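DBF2 kinase activator protein MOB1 (PDB 2HJN) binds and activates the protein kinase DBF2 in the mitotic exit network, allowing its phosphorylation by the upstream kinase CDC15 in late anaphase. Local coordinates at residues C106-I110 with A111-Y115; D148-L152 with F153-V157; Y181-I184 with Y185-F189. All coordinates share one frame; numbering follows the deposited sequence.

Contact 1: C106-I110 with A111-Y115; sequences CPRMI and ATNEY. With ZN (zinc ion), chain B.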
loop_
_atom_site.group_PDB
_atom_site.type_symbol
_atom_site.label_atom_id
_atom_site.label_comp_id
_atom_site.label_asym_id
_atom_site.label_seq_id
_atom_site.Cartn_x
_atom_site.Cartn_y
_atom_site.Cartn_z
ATOM N N CYS A 106 -19.099 -4.118 -5.824
ATOM C CA CYS A 106 -19.236 -5.294 -4.960
ATOM C C CYS A 106 -20.423 -5.124 -3.991
ATOM O O CYS A 106 -20.225 -4.789 -2.797
ATOM C CB CYS A 106 -17.896 -5.603 -4.195
ATOM S SG CYS A 106 -16.401 -5.633 -5.233
ATOM N N PRO A 107 -21.672 -5.406 -4.492
ATOM C CA PRO A 107 -22.877 -5.269 -3.683
ATOM C C PRO A 107 -23.066 -6.273 -2.524
ATOM O O PRO A 107 -23.951 -6.058 -1.708
ATOM C CB PRO A 107 -24.036 -5.381 -4.708
ATOM C CG PRO A 107 -23.473 -5.989 -5.912
ATOM C CD PRO A 107 -21.961 -5.843 -5.886
ATOM N N ARG A 108 -22.271 -7.347 -2.487
ATOM C CA ARG A 108 -22.308 -8.327 -1.435
ATOM C C ARG A 108 -20.852 -8.668 -1.066
ATOM O O ARG A 108 -19.942 -8.627 -1.915
ATOM C CB ARG A 108 -23.007 -9.617 -1.885
ATOM C CG ARG A 108 -24.520 -9.516 -2.132
ATOM C CD ARG A 108 -25.040 -10.914 -2.625
ATOM N NE ARG A 108 -24.289 -11.406 -3.795
ATOM C CZ ARG A 108 -24.094 -12.695 -4.114
ATOM N NH1 ARG A 108 -24.583 -13.671 -3.339
ATOM N NH2 ARG A 108 -23.391 -13.011 -5.214
HETATM N N MSE A 109 -20.647 -9.066 0.173
HETATM C CA MSE A 109 -19.292 -9.486 0.595
HETATM C C MSE A 109 -19.123 -10.945 0.168
HETATM O O MSE A 109 -19.547 -11.854 0.881
HETATM C CB MSE A 109 -19.098 -9.266 2.106
HETATM C CG MSE A 109 -17.761 -9.729 2.656
HETATM SE SE MSE A 109 -16.240 -8.695 1.925
HETATM C CE MSE A 109 -15.050 -9.452 3.257
ATOM N N ILE A 110 -18.508 -11.172 -0.993
ATOM C CA ILE A 110 -18.374 -12.521 -1.531
ATOM C C ILE A 110 -16.919 -12.935 -1.794
ATOM O O ILE A 110 -16.025 -12.093 -1.813
ATOM C CB ILE A 110 -19.262 -12.732 -2.779
ATOM C CG1 ILE A 110 -18.805 -11.803 -3.930
ATOM C CG2 ILE A 110 -20.737 -12.423 -2.384
ATOM C CD1 ILE A 110 -19.518 -11.958 -5.218
ATOM N N ALA A 111 -16.702 -14.244 -1.987
ATOM C CA ALA A 111 -15.388 -14.782 -2.302
ATOM C C ALA A 111 -15.739 -15.864 -3.261
ATOM O O ALA A 111 -15.949 -17.001 -2.835
ATOM C CB ALA A 111 -14.747 -15.377 -1.032
ATOM N N THR A 112 -15.820 -15.486 -4.539
ATOM C CA THR A 112 -16.613 -16.154 -5.579
ATOM C C THR A 112 -18.096 -16.278 -5.255
ATOM O O THR A 112 -18.507 -16.027 -4.125
ATOM C CB THR A 112 -16.117 -17.570 -5.922
ATOM O OG1 THR A 112 -16.492 -18.454 -4.878
ATOM C CG2 THR A 112 -14.555 -17.602 -6.132
ATOM N N ASN A 113 -18.894 -16.699 -6.241
ATOM C CA ASN A 113 -20.343 -16.879 -5.994
ATOM C C ASN A 113 -20.770 -18.063 -5.087
ATOM O O ASN A 113 -21.959 -18.184 -4.765
ATOM C CB ASN A 113 -21.137 -16.835 -7.301
ATOM C CG ASN A 113 -21.157 -15.431 -7.929
ATOM O OD1 ASN A 113 -21.384 -14.440 -7.234
ATOM N ND2 ASN A 113 -20.931 -15.348 -9.240
ATOM N N GLU A 114 -19.828 -18.881 -4.620
ATOM C CA GLU A 114 -20.160 -19.951 -3.665
ATOM C C GLU A 114 -20.139 -19.540 -2.187
ATOM O O GLU A 114 -20.658 -20.287 -1.355
ATOM C CB GLU A 114 -19.290 -21.227 -3.847
ATOM C CG GLU A 114 -19.048 -21.728 -5.329
ATOM C CD GLU A 114 -20.236 -21.620 -6.285
ATOM O OE1 GLU A 114 -21.168 -22.449 -6.196
ATOM O OE2 GLU A 114 -20.216 -20.742 -7.185
ATOM N N TYR A 115 -19.491 -18.415 -1.858
ATOM C CA TYR A 115 -19.369 -17.974 -0.470
ATOM C C TYR A 115 -19.783 -16.528 -0.311
ATOM O O TYR A 115 -19.207 -15.661 -0.954
ATOM C CB TYR A 115 -17.923 -18.105 0.029
ATOM C CG TYR A 115 -17.450 -19.533 0.072
ATOM C CD1 TYR A 115 -16.952 -20.158 -1.058
ATOM C CD2 TYR A 115 -17.536 -20.271 1.249
ATOM C CE1 TYR A 115 -16.541 -21.503 -1.025
ATOM C CE2 TYR A 115 -17.145 -21.612 1.292
ATOM C CZ TYR A 115 -16.646 -22.210 0.172
ATOM O OH TYR A 115 -16.250 -23.534 0.264
HETATM ZN ZN ZN B . -14.675 -5.560 -3.659
#
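R108 and N113 meet at the mouth of a short loop: the amide oxygen OD1 of N113 lies at the edge of the R108 guanidinium, in its plane, 3.2 Å from NH2. The amide and guanidinium planes are turned only 23° apart. The bend of the arginine chain at chi3 (-54°) folds its end back over I110, whose CG2 sits above the centre of one guanidinium face at 3.8 Å. On the other branch of I110, CD1 runs alongside the N113 side chain and lies 3.7 Å from OD1, a van der Waals contact with a polar atom.

Backbone polar atoms close the loop as a type I beta turn from T112 to Y115. The turn's own bond, Y115 N to T112 O, is weak; just outside it A111 N donates to Y115 O at 3.1 Å, and the same carbonyl oxygen takes a CA-H...O contact from I110 CA. At the start of the turn, T112 OG1 donates to A111 O at 2.6 Å, in the carbonyl plane and on a lone pair, and accepts a weak bond from E114 N.

Metal binding belongs to the start of the segment. C106 SG holds the zinc ion at 2.3 Å, and C101, H183 and H188 complete a Cys2His2 site.

Contact 2: D148-L152 with F153-V157; sequences DDESL and FPSKV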
loop_
_atom_site.group_PDB
_atom_site.type_symbol
_atom_site.label_atom_id
_atom_site.label_comp_id
_atom_site.label_asym_id
_atom_site.label_seq_id
_atom_site.Cartn_x
_atom_site.Cartn_y
_atom_site.Cartn_z
ATOM N N ASP A 148 -8.213 -1.979 21.333
ATOM C CA ASP A 148 -8.193 -0.764 22.188
ATOM C C ASP A 148 -8.886 -1.006 23.558
ATOM O O ASP A 148 -8.952 -0.107 24.422
ATOM C CB ASP A 148 -8.864 0.401 21.453
ATOM C CG ASP A 148 -7.966 1.051 20.410
ATOM O OD1 ASP A 148 -6.741 0.777 20.352
ATOM O OD2 ASP A 148 -8.490 1.870 19.643
ATOM N N ASP A 149 -9.388 -2.219 23.751
ATOM C CA ASP A 149 -10.138 -2.579 24.980
ATOM C C ASP A 149 -9.163 -3.181 25.979
ATOM O O ASP A 149 -8.696 -4.289 25.788
ATOM C CB ASP A 149 -11.279 -3.538 24.624
ATOM C CG ASP A 149 -12.113 -3.977 25.828
ATOM O OD1 ASP A 149 -11.696 -3.737 26.998
ATOM O OD2 ASP A 149 -13.156 -4.643 25.578
ATOM N N GLU A 150 -8.816 -2.398 27.006
ATOM C CA GLU A 150 -7.840 -2.778 28.053
ATOM C C GLU A 150 -8.100 -4.118 28.789
ATOM O O GLU A 150 -7.157 -4.792 29.250
ATOM C CB GLU A 150 -7.711 -1.612 29.064
ATOM C CG GLU A 150 -6.693 -1.822 30.152
ATOM C CD GLU A 150 -5.277 -1.666 29.667
ATOM O OE1 GLU A 150 -4.388 -2.409 30.151
ATOM O OE2 GLU A 150 -5.043 -0.793 28.820
ATOM N N SER A 151 -9.363 -4.522 28.851
ATOM C CA SER A 151 -9.732 -5.810 29.463
ATOM C C SER A 151 -9.461 -7.024 28.551
ATOM O O SER A 151 -9.621 -8.186 28.978
ATOM C CB SER A 151 -11.223 -5.802 29.860
ATOM O OG SER A 151 -12.083 -6.045 28.735
ATOM N N LEU A 152 -9.107 -6.760 27.282
ATOM C CA LEU A 152 -8.851 -7.833 26.338
ATOM C C LEU A 152 -7.378 -7.828 26.001
ATOM O O LEU A 152 -6.702 -8.842 26.154
ATOM C CB LEU A 152 -9.741 -7.700 25.085
ATOM C CG LEU A 152 -11.268 -7.839 25.260
ATOM C CD1 LEU A 152 -11.992 -7.624 23.931
ATOM C CD2 LEU A 152 -11.756 -9.179 25.939
ATOM N N PHE A 153 -6.895 -6.651 25.590
ATOM C CA PHE A 153 -5.544 -6.418 25.190
ATOM C C PHE A 153 -4.928 -5.417 26.181
ATOM O O PHE A 153 -5.078 -4.204 26.009
ATOM C CB PHE A 153 -5.530 -5.865 23.749
ATOM C CG PHE A 153 -5.748 -6.926 22.669
ATOM C CD1 PHE A 153 -7.023 -7.329 22.301
ATOM C CD2 PHE A 153 -4.663 -7.464 21.989
ATOM C CE1 PHE A 153 -7.232 -8.309 21.271
ATOM C CE2 PHE A 153 -4.852 -8.422 20.978
ATOM C CZ PHE A 153 -6.158 -8.856 20.640
ATOM N N PRO A 154 -4.281 -5.915 27.242
ATOM C CA PRO A 154 -3.757 -4.993 28.257
ATOM C C PRO A 154 -2.764 -3.979 27.651
ATOM O O PRO A 154 -1.851 -4.364 26.909
ATOM C CB PRO A 154 -3.086 -5.921 29.280
ATOM C CG PRO A 154 -3.017 -7.269 28.622
ATOM C CD PRO A 154 -4.026 -7.322 27.569
ATOM N N SER A 155 -2.983 -2.697 27.907
ATOM C CA SER A 155 -2.166 -1.650 27.297
ATOM C C SER A 155 -1.052 -1.159 28.230
ATOM O O SER A 155 -0.440 -0.109 27.989
ATOM C CB SER A 155 -3.043 -0.470 26.858
ATOM O OG SER A 155 -3.331 0.381 27.963
ATOM N N LYS A 156 -0.786 -1.927 29.284
ATOM C CA LYS A 156 0.346 -1.651 30.158
ATOM C C LYS A 156 1.065 -2.957 30.486
ATOM O O LYS A 156 0.528 -4.041 30.246
ATOM C CB LYS A 156 -0.113 -0.909 31.427
ATOM C CG LYS A 156 -1.245 -1.583 32.194
ATOM C CD LYS A 156 -2.263 -0.578 32.732
ATOM C CE LYS A 156 -3.368 -1.288 33.507
ATOM N NZ LYS A 156 -2.882 -1.820 34.825
ATOM N N VAL A 157 2.275 -2.856 31.031
ATOM C CA VAL A 157 3.014 -4.039 31.485
ATOM C C VAL A 157 2.326 -4.727 32.684
ATOM O O VAL A 157 2.390 -5.960 32.821
ATOM C CB VAL A 157 4.488 -3.685 31.812
ATOM C CG1 VAL A 157 5.352 -4.957 31.927
ATOM C CG2 VAL A 157 5.046 -2.774 30.743
#
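The backbone folds round D149 and F153 so that F153 N donates a nearly straight bond (171°) to D149 O at 3.0 Å, while L152 N reaches the same oxygen at 2.9 Å. Two amides thus grip one carbonyl and turn the chain as it leaves helix 132-147 in the loop that leads to helix 165-187. An Asx turn is built into this bend. D149 OD1 accepts from S151 N, and S151 OG comes to the same oxygen at 2.9 Å; both donors approach from one face of the carboxylate plane, not within it.

Side chains then divide by character. The F153 ring is the apolar element, with CD1 3.9 Å from L152 CB and further packing on V169, I170 and I173 of helix 165-187. F147 and F165 meet it edge-to-face, so the loop is pinned to the body of the helical domain by an aromatic group. Cut back to an alanine, F153 would lose its ring, which would probably leave F147 and F165 without their edge-to-face partner and open a gap against V169 and I173. P154 follows, with its CD against L152 O at 3.4 Å.

The polar element is E150. With CG turned away from the backbone N (chi1 -177°) and the chain bent at chi2, its carboxylate swings over the following segment. The methylene groups of K156 lie near E150 OE1, but its ammonium NZ bonds T158 instead and stands 4.9 Å from that oxygen. S155 N donates to E150 OE1 at 2.7 Å, meeting it from 37° out of the carboxylate plane.

Contact 3: Y181-I184 with Y185-F189; sequences YAHI and YCHHF. With ZN (zinc ion), chain B.
H183 and H188 turn their imidazoles toward a shared zinc ion at the end of helix 165-187, each binding it through NE2 at 2.1 Å. The ring planes stand 65° apart, an oblique pairing in which H183 CD2 comes in at the edge of the H188 ring, in its plane. The two NE2 atoms are only 3.2 Å apart because both are metal ligands. H183 is placed by a first torsion of -174°, which sets its CG opposite the backbone N and brings the ring round to the side where H188 lies.

H187 takes a different attitude. Its ring is tilted 26° from that of H183 but slid aside, so there is little overlap; H187 CB lies off-centre over the H183 ring as a CH-pi contact, 4.2 Å from its centroid. The backbone carrying the rings keeps the helical pattern to its end, from Y185 N to Y181 O through H188 N to I184 O at 2.8 Å. Y185 lays the edge of its ring beside Y181 O, while both tyrosine rings meet F205 edge-to-face.

Three further imidazole nitrogens have partners: H183 ND1 bonds I110 O, H188 ND1 bonds E191, and H187 NE2 bonds T112 N. C101 and C106 supply the other two zinc ligands. Held at NE2 by the metal and at ND1 by I110 O or E191, each zinc-binding ring probably has little freedom to turn. The carboxylate of E191 would probably polarise H188 and strengthen its NE2 as a donor to the metal.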
loop_
_atom_site.group_PDB
_atom_site.type_symbol
_atom_site.label_atom_id
_atom_site.label_comp_id
_atom_site.label_asym_id
_atom_site.label_seq_id
_atom_site.Cartn_x
_atom_site.Cartn_y
_atom_site.Cartn_z
ATOM N N TYR A 181 -8.921 -11.338 3.265
ATOM C CA TYR A 181 -7.997 -11.925 2.255
ATOM C C TYR A 181 -8.787 -12.617 1.147
ATOM O O TYR A 181 -8.436 -12.483 -0.042
ATOM C CB TYR A 181 -7.053 -12.985 2.871
ATOM C CG TYR A 181 -5.811 -12.449 3.551
ATOM C CD1 TYR A 181 -4.814 -11.797 2.833
ATOM C CD2 TYR A 181 -5.626 -12.645 4.923
ATOM C CE1 TYR A 181 -3.663 -11.337 3.493
ATOM C CE2 TYR A 181 -4.514 -12.202 5.565
ATOM C CZ TYR A 181 -3.531 -11.555 4.849
ATOM O OH TYR A 181 -2.437 -11.171 5.538
ATOM N N ALA A 182 -9.853 -13.324 1.533
ATOM C CA ALA A 182 -10.644 -14.068 0.527
ATOM C C ALA A 182 -11.270 -13.122 -0.510
ATOM O O ALA A 182 -11.272 -13.409 -1.730
ATOM C CB ALA A 182 -11.722 -14.974 1.187
ATOM N N HIS A 183 -11.834 -12.006 -0.046
ATOM C CA HIS A 183 -12.423 -11.030 -0.995
ATOM C C HIS A 183 -11.358 -10.428 -1.951
ATOM O O HIS A 183 -11.624 -10.219 -3.152
ATOM C CB HIS A 183 -13.191 -9.912 -0.253
ATOM C CG HIS A 183 -13.912 -8.989 -1.183
ATOM N ND1 HIS A 183 -14.963 -9.402 -1.978
ATOM C CD2 HIS A 183 -13.627 -7.718 -1.560
ATOM C CE1 HIS A 183 -15.321 -8.411 -2.776
ATOM N NE2 HIS A 183 -14.523 -7.378 -2.543
ATOM N N ILE A 184 -10.180 -10.095 -1.407
ATOM C CA ILE A 184 -9.097 -9.492 -2.203
ATOM C C ILE A 184 -8.674 -10.409 -3.340
ATOM O O ILE A 184 -8.600 -9.991 -4.488
ATOM C CB ILE A 184 -7.804 -9.077 -1.332
ATOM C CG1 ILE A 184 -8.084 -7.901 -0.403
ATOM C CG2 ILE A 184 -6.634 -8.557 -2.214
ATOM C CD1 ILE A 184 -7.065 -7.775 0.725
ATOM N N TYR A 185 -8.390 -11.677 -3.006
ATOM C CA TYR A 185 -7.878 -12.653 -3.987
ATOM C C TYR A 185 -8.910 -12.964 -5.056
ATOM O O TYR A 185 -8.579 -13.076 -6.243
ATOM C CB TYR A 185 -7.537 -13.970 -3.247
ATOM C CG TYR A 185 -6.110 -14.075 -2.808
ATOM C CD1 TYR A 185 -5.775 -14.025 -1.448
ATOM C CD2 TYR A 185 -5.069 -14.182 -3.755
ATOM C CE1 TYR A 185 -4.441 -14.103 -1.034
ATOM C CE2 TYR A 185 -3.736 -14.249 -3.352
ATOM C CZ TYR A 185 -3.426 -14.209 -1.985
ATOM O OH TYR A 185 -2.102 -14.310 -1.551
ATOM N N CYS A 186 -10.170 -13.164 -4.641
ATOM C CA CYS A 186 -11.248 -13.562 -5.572
ATOM C C CYS A 186 -11.858 -12.393 -6.385
ATOM O O CYS A 186 -12.403 -12.610 -7.485
ATOM C CB CYS A 186 -12.354 -14.340 -4.860
ATOM S SG CYS A 186 -11.780 -15.865 -4.079
ATOM N N HIS A 187 -11.757 -11.173 -5.887
ATOM C CA HIS A 187 -12.354 -10.048 -6.601
ATOM C C HIS A 187 -11.476 -8.851 -6.964
ATOM O O HIS A 187 -11.875 -8.026 -7.809
ATOM C CB HIS A 187 -13.690 -9.681 -5.918
ATOM C CG HIS A 187 -14.636 -10.853 -5.888
ATOM N ND1 HIS A 187 -15.324 -11.263 -7.003
ATOM C CD2 HIS A 187 -14.881 -11.789 -4.936
ATOM C CE1 HIS A 187 -16.028 -12.342 -6.716
ATOM N NE2 HIS A 187 -15.751 -12.699 -5.475
ATOM N N HIS A 188 -10.273 -8.761 -6.373
ATOM C CA HIS A 188 -9.381 -7.618 -6.689
ATOM C C HIS A 188 -7.950 -7.958 -7.088
ATOM O O HIS A 188 -7.093 -7.079 -7.088
ATOM C CB HIS A 188 -9.414 -6.594 -5.530
ATOM C CG HIS A 188 -10.793 -6.050 -5.283
ATOM N ND1 HIS A 188 -11.410 -5.181 -6.156
ATOM C CD2 HIS A 188 -11.725 -6.378 -4.357
ATOM C CE1 HIS A 188 -12.636 -4.926 -5.732
ATOM N NE2 HIS A 188 -12.854 -5.633 -4.634
ATOM N N PHE A 189 -7.672 -9.215 -7.408
ATOM C CA PHE A 189 -6.250 -9.579 -7.659
ATOM C C PHE A 189 -5.641 -8.840 -8.840
ATOM O O PHE A 189 -4.442 -8.558 -8.794
ATOM C CB PHE A 189 -6.036 -11.079 -7.795
ATOM C CG PHE A 189 -4.566 -11.538 -7.729
ATOM C CD1 PHE A 189 -3.938 -11.793 -6.488
ATOM C CD2 PHE A 189 -3.825 -11.799 -8.897
ATOM C CE1 PHE A 189 -2.585 -12.218 -6.427
ATOM C CE2 PHE A 189 -2.480 -12.206 -8.815
ATOM C CZ PHE A 189 -1.866 -12.426 -7.597
HETATM ZN ZN ZN B . -14.675 -5.560 -3.659
#

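In the fold
Along the chain the three contacts come in series: contact 1 in the loop that runs into strand 115-117, contact 2 in the loop between helices 132-147 and 165-187, and contact 3 at the far end of helix 165-187. Contacts 1 and 3 lie on the same side of the chain's centre, their own centres about 10 Å apart, and share the zinc ion, so the metal ties a loop to a helix end from a distant part of the sequence. Contact 2 sits on the opposite side, its centre about 35 Å from contact 1 and 32 Å from contact 3. Helix 165-187 spans this distance, packing against contact 2 near its start and carrying contact 3 at its end.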